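Local coordinates for protein Sqt1 (PDB 4ZOY) that is a WD40-repeat chaperone of ribosome biogenesis that probably captures a nascent ribosomal protein as it is being made, at residues E140-D152 / C193-T207. Residues are numbered along the deposited sequence; the frame is centred on the assembly and turned at random.
Sequences EEINWFAPCPSPD and CTAGAWSPDGLLLAT
Trp198 grips Ala146 and Cys148 across the seam between two neighbouring blades of a WD40 beta-propeller, a worked example of how innermost strands that share no sheet are joined through side chains that reach the opposite strand's side chains and backbone. Strands 142-147 and 193-198 are the first strands of their four-stranded blades and run parallel, their axes 6.4 Å apart.

Trp198 can be followed outward. Its CB meets Pro149 CD at 3.5 Å, and CG stays close to the same proline carbon. CD1 packs against Ala146 CB, while NE1 donates to Ala146 O at 2.9 Å; the acceptor lies near the indole plane, yet the nitrogen sits well above the carbonyl plane. CE2 lies under Cys148 CA, a CH-pi contact over the five-membered ring, and CZ2 touches Cys148 CB. At the far end Trp198 CZ3 meets Cys148 SG at 3.7 Å; with SG anti to the backbone N (chi1 -179°), the sulfur is carried over the face of the six-membered ring. Leu205 CD1 lies on the opposite face. An alanine in place of Trp198 would probably leave Ala146 O without this donor and open a gap between Cys148 and Leu205.

Trp144 reaches the other way: Gly196 CA sits over the face of its six-membered ring, a CH-pi contact, and a side chain on Gly196 would clash there. Thr207, whose hydroxyl bonds to His189, turns CG2 to Trp144 CZ2. At the ring edge, Trp144 NE1 makes a weak hydrogen bond to Cys193 SG, while Asn143 ND2 donates to Cys193 O at 2.9 Å and 165°, the oxygen lying almost in the plane of the amide.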
loop_
_atom_site.group_PDB
_atom_site.type_symbol
_atom_site.label_atom_id
_atom_site.label_comp_id
_atom_site.label_asym_id
_atom_site.label_seq_id
_atom_site.Cartn_x
_atom_site.Cartn_y
_atom_site.Cartn_z
ATOM N N GLU A 140 -13.698 0.384 15.243
ATOM C CA GLU A 140 -13.506 1.755 15.716
ATOM C C GLU A 140 -12.479 2.538 14.896
ATOM O O GLU A 140 -12.544 3.766 14.828
ATOM C CB GLU A 140 -13.093 1.759 17.192
ATOM C CG GLU A 140 -14.150 1.173 18.120
ATOM C CD GLU A 140 -13.775 1.252 19.592
ATOM O OE1 GLU A 140 -12.572 1.386 19.907
ATOM O OE2 GLU A 140 -14.692 1.182 20.436
ATOM N N GLU A 141 -11.529 1.836 14.279
ATOM C CA GLU A 141 -10.462 2.500 13.515
ATOM C C GLU A 141 -9.971 1.615 12.374
ATOM O O GLU A 141 -9.479 0.519 12.619
ATOM C CB GLU A 141 -9.277 2.855 14.422
ATOM C CG GLU A 141 -9.500 4.055 15.337
ATOM C CD GLU A 141 -8.339 4.303 16.287
ATOM O OE1 GLU A 141 -7.230 3.774 16.048
ATOM O OE2 GLU A 141 -8.536 5.045 17.273
ATOM N N ILE A 142 -10.083 2.102 11.140
ATOM C CA ILE A 142 -9.556 1.407 9.964
ATOM C C ILE A 142 -8.104 1.787 9.676
ATOM O O ILE A 142 -7.794 2.962 9.496
ATOM C CB ILE A 142 -10.403 1.713 8.735
ATOM C CG1 ILE A 142 -11.805 1.109 8.912
ATOM C CG2 ILE A 142 -9.742 1.146 7.480
ATOM C CD1 ILE A 142 -12.833 1.627 7.930
ATOM N N ASN A 143 -7.229 0.787 9.597
ATOM C CA ASN A 143 -5.800 1.025 9.391
ATOM C C ASN A 143 -5.352 0.950 7.934
ATOM O O ASN A 143 -4.395 1.625 7.543
ATOM C CB ASN A 143 -4.978 0.040 10.224
ATOM C CG ASN A 143 -5.048 0.350 11.693
ATOM O OD1 ASN A 143 -5.358 1.479 12.071
ATOM N ND2 ASN A 143 -4.757 -0.637 12.532
ATOM N N TRP A 144 -6.036 0.132 7.133
ATOM C CA TRP A 144 -5.648 -0.066 5.742
ATOM C C TRP A 144 -6.775 -0.721 4.957
ATOM O O TRP A 144 -7.638 -1.380 5.538
ATOM C CB TRP A 144 -4.363 -0.924 5.634
ATOM C CG TRP A 144 -4.451 -2.268 6.312
ATOM C CD1 TRP A 144 -4.027 -2.574 7.577
ATOM C CD2 TRP A 144 -5.031 -3.475 5.782
ATOM N NE1 TRP A 144 -4.278 -3.900 7.857
ATOM C CE2 TRP A 144 -4.903 -4.468 6.778
ATOM C CE3 TRP A 144 -5.620 -3.816 4.558
ATOM C CZ2 TRP A 144 -5.369 -5.769 6.593
ATOM C CZ3 TRP A 144 -6.078 -5.112 4.377
ATOM C CH2 TRP A 144 -5.949 -6.069 5.389
ATOM N N PHE A 145 -6.741 -0.513 3.643
ATOM C CA PHE A 145 -7.587 -1.199 2.663
ATOM C C PHE A 145 -6.713 -1.974 1.698
ATOM O O PHE A 145 -5.618 -1.525 1.365
ATOM C CB PHE A 145 -8.397 -0.227 1.806
ATOM C CG PHE A 145 -9.578 0.398 2.482
ATOM C CD1 PHE A 145 -10.199 -0.191 3.564
ATOM C CD2 PHE A 145 -10.091 1.582 1.979
ATOM C CE1 PHE A 145 -11.313 0.417 4.156
ATOM C CE2 PHE A 145 -11.189 2.178 2.560
ATOM C CZ PHE A 145 -11.805 1.592 3.636
ATOM N N ALA A 146 -7.227 -3.079 1.166
ATOM C CA ALA A 146 -6.574 -3.739 0.038
ATOM C C ALA A 146 -7.630 -4.375 -0.848
ATOM O O ALA A 146 -8.377 -5.239 -0.380
ATOM C CB ALA A 146 -5.576 -4.794 0.525
ATOM N N PRO A 147 -7.722 -3.941 -2.109
ATOM C CA PRO A 147 -8.703 -4.563 -3.001
ATOM C C PRO A 147 -8.239 -5.951 -3.428
ATOM O O PRO A 147 -7.050 -6.187 -3.634
ATOM C CB PRO A 147 -8.764 -3.598 -4.191
ATOM C CG PRO A 147 -7.382 -2.977 -4.226
ATOM C CD PRO A 147 -6.986 -2.842 -2.767
ATOM N N CYS A 148 -9.190 -6.864 -3.560
ATOM C CA CYS A 148 -8.916 -8.217 -3.987
ATOM C C CYS A 148 -8.576 -8.271 -5.473
ATOM O O CYS A 148 -9.361 -7.819 -6.289
ATOM C CB CYS A 148 -10.139 -9.038 -3.690
ATOM S SG CYS A 148 -9.928 -10.793 -4.143
ATOM N N PRO A 149 -7.412 -8.841 -5.834
ATOM C CA PRO A 149 -7.058 -8.933 -7.256
ATOM C C PRO A 149 -7.641 -10.151 -7.997
ATOM O O PRO A 149 -7.341 -10.307 -9.186
ATOM C CB PRO A 149 -5.530 -9.044 -7.221
ATOM C CG PRO A 149 -5.264 -9.797 -5.946
ATOM C CD PRO A 149 -6.320 -9.295 -4.958
ATOM N N SER A 150 -8.417 -11.002 -7.332
ATOM C CA SER A 150 -9.017 -12.164 -8.022
ATOM C C SER A 150 -10.002 -11.714 -9.087
ATOM O O SER A 150 -10.956 -11.003 -8.783
ATOM C CB SER A 150 -9.740 -13.086 -7.051
ATOM O OG SER A 150 -10.422 -14.117 -7.787
ATOM N N PRO A 151 -9.803 -12.162 -10.333
ATOM C CA PRO A 151 -10.794 -11.803 -11.352
ATOM C C PRO A 151 -12.138 -12.476 -11.071
ATOM O O PRO A 151 -13.172 -12.016 -11.553
ATOM C CB PRO A 151 -10.167 -12.320 -12.649
ATOM C CG PRO A 151 -9.284 -13.442 -12.209
ATOM C CD PRO A 151 -8.729 -13.018 -10.871
ATOM N N ASP A 152 -12.115 -13.516 -10.252
ATOM C CA ASP A 152 -13.313 -14.274 -9.921
ATOM C C ASP A 152 -14.226 -13.547 -8.932
ATOM O O ASP A 152 -15.415 -13.879 -8.810
ATOM C CB ASP A 152 -12.914 -15.636 -9.366
ATOM C CG ASP A 152 -12.283 -16.522 -10.423
ATOM O OD1 ASP A 152 -12.326 -16.154 -11.618
ATOM O OD2 ASP A 152 -11.739 -17.580 -10.059
ATOM N N CYS A 193 -4.054 -4.449 13.720
ATOM C CA CYS A 193 -3.657 -5.041 12.453
ATOM C C CYS A 193 -3.062 -3.947 11.574
ATOM O O CYS A 193 -3.761 -3.020 11.154
ATOM C CB CYS A 193 -4.848 -5.706 11.772
ATOM S SG CYS A 193 -4.421 -6.430 10.169
ATOM N N THR A 194 -1.764 -4.047 11.321
ATOM C CA THR A 194 -1.002 -2.932 10.768
ATOM C C THR A 194 -0.918 -2.921 9.248
ATOM O O THR A 194 -0.717 -1.864 8.646
ATOM C CB THR A 194 0.430 -2.938 11.315
ATOM O OG1 THR A 194 0.970 -4.255 11.170
ATOM C CG2 THR A 194 0.434 -2.559 12.782
ATOM N N ALA A 195 -1.061 -4.092 8.626
ATOM C CA ALA A 195 -0.922 -4.197 7.176
ATOM C C ALA A 195 -1.543 -5.474 6.649
ATOM O O ALA A 195 -1.661 -6.469 7.375
ATOM C CB ALA A 195 0.561 -4.132 6.749
ATOM N N GLY A 196 -1.893 -5.445 5.366
ATOM C CA GLY A 196 -2.449 -6.594 4.671
ATOM C C GLY A 196 -2.047 -6.626 3.217
ATOM O O GLY A 196 -1.821 -5.587 2.599
ATOM N N ALA A 197 -1.963 -7.831 2.662
ATOM C CA ALA A 197 -1.642 -8.018 1.258
ATOM C C ALA A 197 -2.283 -9.286 0.747
ATOM O O ALA A 197 -2.219 -10.332 1.386
ATOM C CB ALA A 197 -0.133 -8.058 1.045
ATOM N N TRP A 198 -2.883 -9.189 -0.426
ATOM C CA TRP A 198 -3.432 -10.377 -1.065
ATOM C C TRP A 198 -2.364 -11.129 -1.825
ATOM O O TRP A 198 -1.418 -10.530 -2.335
ATOM C CB TRP A 198 -4.533 -9.998 -2.046
ATOM C CG TRP A 198 -5.784 -9.399 -1.445
ATOM C CD1 TRP A 198 -6.018 -8.077 -1.173
ATOM C CD2 TRP A 198 -6.995 -10.093 -1.121
ATOM N NE1 TRP A 198 -7.285 -7.913 -0.658
ATOM C CE2 TRP A 198 -7.904 -9.138 -0.619
ATOM C CE3 TRP A 198 -7.385 -11.437 -1.176
ATOM C CZ2 TRP A 198 -9.190 -9.486 -0.197
ATOM C CZ3 TRP A 198 -8.656 -11.777 -0.756
ATOM C CH2 TRP A 198 -9.545 -10.806 -0.273
ATOM N N SER A 199 -2.539 -12.440 -1.951
ATOM C CA SER A 199 -1.786 -13.167 -2.962
ATOM C C SER A 199 -2.240 -12.716 -4.358
ATOM O O SER A 199 -3.368 -12.254 -4.522
ATOM C CB SER A 199 -1.969 -14.682 -2.788
ATOM O OG SER A 199 -3.342 -15.067 -2.913
ATOM N N PRO A 200 -1.377 -12.850 -5.371
ATOM C CA PRO A 200 -1.741 -12.395 -6.720
ATOM C C PRO A 200 -3.003 -13.051 -7.283
ATOM O O PRO A 200 -3.707 -12.387 -8.054
ATOM C CB PRO A 200 -0.509 -12.766 -7.555
ATOM C CG PRO A 200 0.626 -12.682 -6.561
ATOM C CD PRO A 200 0.048 -13.227 -5.280
ATOM N N ASP A 201 -3.308 -14.290 -6.904
ATOM C CA ASP A 201 -4.549 -14.902 -7.383
ATOM C C ASP A 201 -5.771 -14.469 -6.567
ATOM O O ASP A 201 -6.895 -14.870 -6.860
ATOM C CB ASP A 201 -4.441 -16.439 -7.417
ATOM C CG ASP A 201 -4.253 -17.077 -6.049
ATOM O OD1 ASP A 201 -4.369 -16.408 -5.004
ATOM O OD2 ASP A 201 -3.982 -18.306 -6.019
ATOM N N GLY A 202 -5.553 -13.634 -5.557
ATOM C CA GLY A 202 -6.647 -13.117 -4.752
ATOM C C GLY A 202 -7.325 -14.126 -3.842
ATOM O O GLY A 202 -8.375 -13.830 -3.275
ATOM N N LEU A 203 -6.753 -15.316 -3.683
ATOM C CA LEU A 203 -7.388 -16.337 -2.853
ATOM C C LEU A 203 -6.945 -16.307 -1.395
ATOM O O LEU A 203 -7.648 -16.791 -0.510
ATOM C CB LEU A 203 -7.132 -17.733 -3.424
ATOM C CG LEU A 203 -7.764 -17.997 -4.779
ATOM C CD1 LEU A 203 -7.422 -19.398 -5.256
ATOM C CD2 LEU A 203 -9.279 -17.805 -4.689
ATOM N N LEU A 204 -5.765 -15.747 -1.148
ATOM C CA LEU A 204 -5.210 -15.659 0.192
ATOM C C LEU A 204 -5.025 -14.202 0.587
ATOM O O LEU A 204 -4.687 -13.362 -0.252
ATOM C CB LEU A 204 -3.858 -16.389 0.267
ATOM C CG LEU A 204 -3.936 -17.886 -0.015
ATOM C CD1 LEU A 204 -2.529 -18.483 0.013
ATOM C CD2 LEU A 204 -4.843 -18.545 1.010
ATOM N N LEU A 205 -5.226 -13.918 1.864
ATOM C CA LEU A 205 -5.032 -12.578 2.402
ATOM C C LEU A 205 -4.105 -12.674 3.602
ATOM O O LEU A 205 -4.448 -13.289 4.608
ATOM C CB LEU A 205 -6.376 -11.954 2.798
ATOM C CG LEU A 205 -6.332 -10.608 3.508
ATOM C CD1 LEU A 205 -5.737 -9.523 2.605
ATOM C CD2 LEU A 205 -7.730 -10.234 3.964
ATOM N N ALA A 206 -2.919 -12.077 3.484
ATOM C CA ALA A 206 -1.937 -12.095 4.561
ATOM C C ALA A 206 -1.976 -10.801 5.343
ATOM O O ALA A 206 -1.859 -9.728 4.760
ATOM C CB ALA A 206 -0.546 -12.326 3.996
ATOM N N THR A 207 -2.154 -10.901 6.653
ATOM C CA THR A 207 -2.171 -9.712 7.502
ATOM C C THR A 207 -1.252 -9.876 8.700
ATOM O O THR A 207 -0.977 -10.993 9.165
ATOM C CB THR A 207 -3.594 -9.359 7.980
ATOM O OG1 THR A 207 -4.076 -10.364 8.884
ATOM C CG2 THR A 207 -4.544 -9.242 6.786
HETATM O O HOH W 1 -5.573 -12.546 -9.853
HETATM O O HOH W 2 -8.664 -16.099 -8.275
#